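Local coordinates for Lmo0547 protein (Listeria monocytogenes, PDB 4R9N) that probably senses a sugar effector as the ligand-binding part of a SorC/DeoR-type transcriptional regulator and so tunes DNA binding, at residues T217-A222 / V242-D247; A148-S153 / G182-R187. One frame throughout, in Å; residues are numbered along the deposited sequence. Where two conformers were deposited one is given.

Contact 1 of 2, residues T217-A222 / V242-D247; sequences TVVALA and VIVITD
Val219 and Val242 sit side by side on one face of a parallel sheet, their side chains pointing the same way. The axes of strands 217-221 and 242-246 come within 4.7 Å, and the strands are joined through helix 228-236 as a beta-alpha-beta unit of the Rossmann-like domain. Val242 CB meets Val219 CG2 at 3.9 Å. CG1, anti to the backbone N (chi1 172°), lies beside Val219 CG1 at 4.1 Å. The other branch, CG2, sits beside the backbone N and meets Thr217 CG2 at 3.8 Å. Further along the same face, Leu221 brings CD1 to within 4.1 Å of Val244 CG2. Helix 30-49 covers this face, with Leu45 on Val219 and Leu37 on Val244. Ala220 and Ile243 point to the other face.

Main-chain bonds pass alternately from one strand to the other, as between parallel strands. Val242 N donates to Val218 O, Ala220 N to Val242 O at 2.8 Å, and Val244 N to Ala220 O at 2.9 Å. The last bond, Ala222 N to Val244 O, is weak at 3.5 Å. Past it the strands part, and a water takes over. Thr246 then caps helix 247-253 through OG1, bonded to Met249 N. The chemistry is that of a buried sheet interior: branched apolar side chains fill the face, main-chain bonds pair most of the polar atoms between the strands, and the water, donating to Ala222 O and accepting from Thr246 N, serves the end.

Contact 2 of 2, residues A148-S153 / G182-R187; sequences AIVGVS and GDINSR
A two-stranded antiparallel hairpin, 180-184 with 187-190, packs against strand 147-151 of the central sheet and pairs with the chain that continues from it. The join is a single antiparallel bridge between Ser153 and Asp183, a hydrogen-bonded pair. Ser153 N donates to Asp183 O at 2.9 Å, nearly straight at 170° and in the carbonyl plane. Asp183 N returns a bond of 2.9 Å to Ser153 O, but from 38° above the carbonyl plane. The Asp183 carboxylate folds back beside this bridge, since its CG stands between the backbone N and the carbonyl carbon (chi1 60°). Its OD1 comes 3.8 Å from Ser153 CB and 3.4 Å from Ser153 O; the two oxygens are both acceptors and do not bond.

Ile184 supplies the apolar part. Its two branches part ways: CG2 reaches Val150 CG2 at 3.9 Å, while CG1 lies 3.9 Å from Val152 CG2. CG1 also passes 3.7 Å from Gly151 O. Leu212 of helix 209-213 touches both Val150 and Ile184.

The hairpin turns at Ile184-Arg187 as a type I' turn. A water donates to Gly151 O and accepts from Asn185 N. Asn185 OD1 bonds to Ser58 OG, and ND2 to the carbonyl oxygens of Leu83 and Leu207. Two direct main-chain bonds and one water bridge hold the hairpin to residues 151-153. The hairpin is thus held by directional main-chain bonds at Ser153 and by apolar packing nearer the sheet.

How the contacts relate
From the N terminus, the chain reaches contact 2 first. The chain leaves the central sheet at the end of strand 147-151 and passes through helices 160-163 and 169-177 before the hairpin 180-184/187-190 closes that loop. Contact 1 opens only afterwards, at strand 217-221, and closes through helix 228-236 at strand 242-246. The two loops are therefore in series and neither encloses nor crosses the other. Their centres are about 11 Å apart. They join because strands 147-151 and 217-221 are sheet neighbours: Val219 N lies 2.8 Å from Ala148 O, probably hydrogen-bonded. Contact 1 joins two inner strands of the parallel sheet, and contact 2 ties the hairpin to strand 147-151 beside them.

Contact 1 of 2, residues T217-A222 / V242-D247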
loop_
_atom_site.group_PDB
_atom_site.type_symbol
_atom_site.label_atom_id
_atom_site.label_comp_id
_atom_site.label_asym_id
_atom_site.label_seq_id
_atom_site.Cartn_x
_atom_site.Cartn_y
_atom_site.Cartn_z
ATOM N N THR A 217 -7.784 8.628 5.548
ATOM C CA THR A 217 -6.543 9.027 4.899
ATOM C C THR A 217 -5.773 7.813 4.460
ATOM O O THR A 217 -5.211 7.066 5.288
ATOM C CB THR A 217 -5.636 9.869 5.795
ATOM O OG1 THR A 217 -6.362 11.006 6.331
ATOM C CG2 THR A 217 -4.356 10.321 5.049
ATOM N N VAL A 218 -5.672 7.618 3.171
ATOM C CA VAL A 218 -4.885 6.513 2.624
ATOM C C VAL A 218 -3.653 7.165 1.962
ATOM O O VAL A 218 -3.786 8.037 1.075
ATOM C CB VAL A 218 -5.660 5.711 1.567
ATOM C CG1 VAL A 218 -4.731 4.730 0.842
ATOM C CG2 VAL A 218 -6.831 5.014 2.207
ATOM N N VAL A 219 -2.473 6.749 2.424
ATOM C CA VAL A 219 -1.234 7.222 1.909
ATOM C C VAL A 219 -0.602 6.176 1.025
ATOM O O VAL A 219 -0.504 5.016 1.450
ATOM C CB VAL A 219 -0.258 7.463 3.058
ATOM C CG1 VAL A 219 1.042 7.996 2.484
ATOM C CG2 VAL A 219 -0.868 8.426 4.042
ATOM N N ALA A 220 -0.228 6.543 -0.187
ATOM C CA ALA A 220 0.474 5.639 -1.068
ATOM C C ALA A 220 1.890 6.101 -1.334
ATOM O O ALA A 220 2.202 7.350 -1.545
ATOM C CB ALA A 220 -0.291 5.478 -2.359
ATOM N N LEU A 221 2.770 5.118 -1.298
ATOM C CA LEU A 221 4.192 5.282 -1.606
ATOM C C LEU A 221 4.465 4.564 -2.913
ATOM O O LEU A 221 4.187 3.374 -2.980
ATOM C CB LEU A 221 4.989 4.550 -0.524
ATOM C CG LEU A 221 5.318 5.180 0.816
ATOM C CD1 LEU A 221 4.226 6.036 1.379
ATOM C CD2 LEU A 221 5.747 4.118 1.827
ATOM N N ALA A 222 5.015 5.213 -3.940
ATOM C CA ALA A 222 5.301 4.485 -5.188
ATOM C C ALA A 222 6.563 4.998 -5.844
ATOM O O ALA A 222 6.854 6.182 -5.800
ATOM C CB ALA A 222 4.151 4.610 -6.171
ATOM N N VAL A 242 -3.069 10.844 -0.080
ATOM C CA VAL A 242 -1.780 11.453 0.103
ATOM C C VAL A 242 -0.812 10.553 -0.678
ATOM O O VAL A 242 -0.810 9.272 -0.540
ATOM C CB VAL A 242 -1.372 11.449 1.611
ATOM C CG1 VAL A 242 0.067 11.915 1.787
ATOM C CG2 VAL A 242 -2.361 12.269 2.477
ATOM N N ILE A 243 -0.013 11.162 -1.497
ATOM C CA ILE A 243 1.056 10.433 -2.182
ATOM C C ILE A 243 2.397 10.939 -1.807
ATOM O O ILE A 243 2.589 12.181 -1.574
ATOM C CB ILE A 243 0.961 10.487 -3.718
ATOM C CG1 ILE A 243 0.914 11.900 -4.275
ATOM C CG2 ILE A 243 -0.225 9.685 -4.210
ATOM C CD1 ILE A 243 1.117 11.868 -5.778
ATOM N N VAL A 244 3.346 10.019 -1.706
ATOM C CA VAL A 244 4.739 10.324 -1.490
ATOM C C VAL A 244 5.443 9.719 -2.689
ATOM O O VAL A 244 5.423 8.481 -2.883
ATOM C CB VAL A 244 5.315 9.725 -0.183
ATOM C CG1 VAL A 244 6.703 10.244 0.035
ATOM C CG2 VAL A 244 4.440 10.138 1.005
ATOM N N ILE A 245 5.990 10.597 -3.529
ATOM C CA ILE A 245 6.677 10.210 -4.750
ATOM C C ILE A 245 7.845 11.113 -5.061
ATOM O O ILE A 245 7.995 12.182 -4.458
ATOM C CB ILE A 245 5.764 10.153 -5.990
ATOM C CG1 ILE A 245 5.185 11.520 -6.295
ATOM C CG2 ILE A 245 4.675 9.071 -5.831
ATOM C CD1 ILE A 245 4.441 11.521 -7.641
ATOM N N THR A 246 8.649 10.679 -6.014
ATOM C CA THR A 246 9.819 11.398 -6.429
ATOM C C THR A 246 9.405 12.490 -7.400
ATOM O O THR A 246 8.336 12.455 -7.998
ATOM C CB THR A 246 10.857 10.517 -7.157
ATOM O OG1 THR A 246 10.300 9.937 -8.315
ATOM C CG2 THR A 246 11.446 9.452 -6.256
ATOM N N ASP A 247 10.263 13.451 -7.584
ATOM C CA ASP A 247 9.964 14.497 -8.593
ATOM C C ASP A 247 9.984 13.972 -10.013
ATOM O O ASP A 247 9.230 14.455 -10.875
ATOM C CB ASP A 247 10.891 15.731 -8.429
ATOM C CG ASP A 247 12.335 15.388 -8.426
ATOM O OD1 ASP A 247 12.706 14.182 -8.598
ATOM O OD2 ASP A 247 13.131 16.374 -8.246
HETATM O O HOH W 1 8.278 7.974 -7.035
#

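Contact 2 of 2, residues A148-S153 / G182-R187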
loop_
_atom_site.group_PDB
_atom_site.type_symbol
_atom_site.label_atom_id
_atom_site.label_comp_id
_atom_site.label_asym_id
_atom_site.label_seq_id
_atom_site.Cartn_x
_atom_site.Cartn_y
_atom_site.Cartn_z
ATOM N N ALA A 148 -4.102 4.715 6.530
ATOM C CA ALA A 148 -3.513 3.451 6.020
ATOM C C ALA A 148 -2.337 3.832 5.119
ATOM O O ALA A 148 -2.403 4.864 4.446
ATOM C CB ALA A 148 -4.536 2.656 5.255
ATOM N N ILE A 149 -1.296 3.015 5.106
ATOM C CA ILE A 149 -0.157 3.206 4.224
ATOM C C ILE A 149 -0.095 1.994 3.316
ATOM O O ILE A 149 -0.031 0.848 3.782
ATOM C CB ILE A 149 1.130 3.355 4.990
ATOM C CG1 ILE A 149 0.971 4.569 5.930
ATOM C CG2 ILE A 149 2.336 3.448 4.012
ATOM C CD1 ILE A 149 2.161 4.795 6.850
ATOM N N VAL A 150 -0.095 2.253 2.004
ATOM C CA VAL A 150 -0.117 1.177 1.003
ATOM C C VAL A 150 0.949 1.477 -0.068
ATOM O O VAL A 150 1.377 2.633 -0.254
ATOM C CB VAL A 150 -1.508 0.999 0.342
ATOM C CG1 VAL A 150 -2.561 0.694 1.353
ATOM C CG2 VAL A 150 -1.860 2.233 -0.470
ATOM N N GLY A 151 1.376 0.415 -0.752
ATOM C CA GLY A 151 2.138 0.532 -2.016
ATOM C C GLY A 151 1.205 0.398 -3.220
ATOM O O GLY A 151 0.097 -0.111 -3.129
ATOM N N VAL A 152 1.679 0.765 -4.396
ATOM C CA VAL A 152 0.899 0.541 -5.599
ATOM C C VAL A 152 1.824 -0.263 -6.523
ATOM O O VAL A 152 3.005 0.070 -6.686
ATOM C CB VAL A 152 0.463 1.838 -6.316
ATOM C CG1 VAL A 152 -0.385 1.504 -7.552
ATOM C CG2 VAL A 152 -0.289 2.737 -5.383
ATOM N N SER A 153 1.333 -1.343 -7.103
ATOM C CA SER A 153 2.213 -2.129 -7.958
ATOM C C SER A 153 1.537 -2.511 -9.257
ATOM O O SER A 153 0.369 -2.247 -9.465
ATOM C CB SER A 153 2.692 -3.368 -7.196
ATOM O OG SER A 153 3.694 -4.020 -7.982
ATOM N N GLY A 182 -3.284 -2.550 -12.301
ATOM C CA GLY A 182 -2.457 -2.418 -11.098
ATOM C C GLY A 182 -2.989 -3.217 -9.933
ATOM O O GLY A 182 -4.043 -3.881 -10.011
ATOM N N ASP A 183 -2.254 -3.166 -8.834
ATOM C CA ASP A 183 -2.756 -3.734 -7.575
ATOM C C ASP A 183 -2.378 -2.883 -6.368
ATOM O O ASP A 183 -1.384 -2.214 -6.376
ATOM C CB ASP A 183 -2.355 -5.183 -7.369
ATOM C CG ASP A 183 -0.875 -5.409 -7.338
ATOM O OD1 ASP A 183 -0.238 -5.383 -8.423
ATOM O OD2 ASP A 183 -0.341 -5.739 -6.241
ATOM N N ILE A 184 -3.238 -2.890 -5.381
ATOM C CA ILE A 184 -3.023 -2.239 -4.072
ATOM C C ILE A 184 -3.524 -3.282 -3.067
ATOM O O ILE A 184 -4.649 -3.805 -3.230
ATOM C CB ILE A 184 -3.823 -0.891 -3.920
ATOM C CG1 ILE A 184 -3.180 0.209 -4.769
ATOM C CG2 ILE A 184 -3.851 -0.463 -2.462
ATOM C CD1 ILE A 184 -4.016 1.480 -4.842
ATOM N N ASN A 185 -2.691 -3.638 -2.085
ATOM C CA ASN A 185 -3.077 -4.572 -1.022
ATOM C C ASN A 185 -3.563 -5.903 -1.635
ATOM O O ASN A 185 -4.489 -6.509 -1.134
ATOM C CB ASN A 185 -4.135 -3.949 -0.096
ATOM C CG ASN A 185 -4.152 -4.579 1.272
ATOM O OD1 ASN A 185 -3.072 -4.806 1.880
ATOM N ND2 ASN A 185 -5.354 -4.850 1.784
ATOM N N SER A 186 -2.839 -6.340 -2.679
ATOM C CA SER A 186 -3.134 -7.553 -3.418
ATOM C C SER A 186 -4.557 -7.615 -3.999
ATOM O O SER A 186 -5.096 -8.720 -4.213
ATOM C CB SER A 186 -2.933 -8.806 -2.567
ATOM O OG SER A 186 -3.019 -9.995 -3.352
ATOM N N ARG A 187 -5.154 -6.465 -4.267
ATOM C CA ARG A 187 -6.411 -6.394 -5.013
ATOM C C ARG A 187 -6.088 -5.732 -6.377
ATOM O O ARG A 187 -5.514 -4.650 -6.400
ATOM C CB ARG A 187 -7.455 -5.575 -4.295
ATOM C CG ARG A 187 -7.828 -6.090 -2.952
ATOM C CD ARG A 187 -8.378 -7.517 -2.966
ATOM N NE ARG A 187 -8.843 -7.908 -1.644
ATOM C CZ ARG A 187 -10.103 -8.199 -1.309
ATOM N NH1 ARG A 187 -11.135 -8.128 -2.193
ATOM N NH2 ARG A 187 -10.332 -8.524 -0.059
HETATM O O HOH W 2 -0.243 -2.436 -1.549
#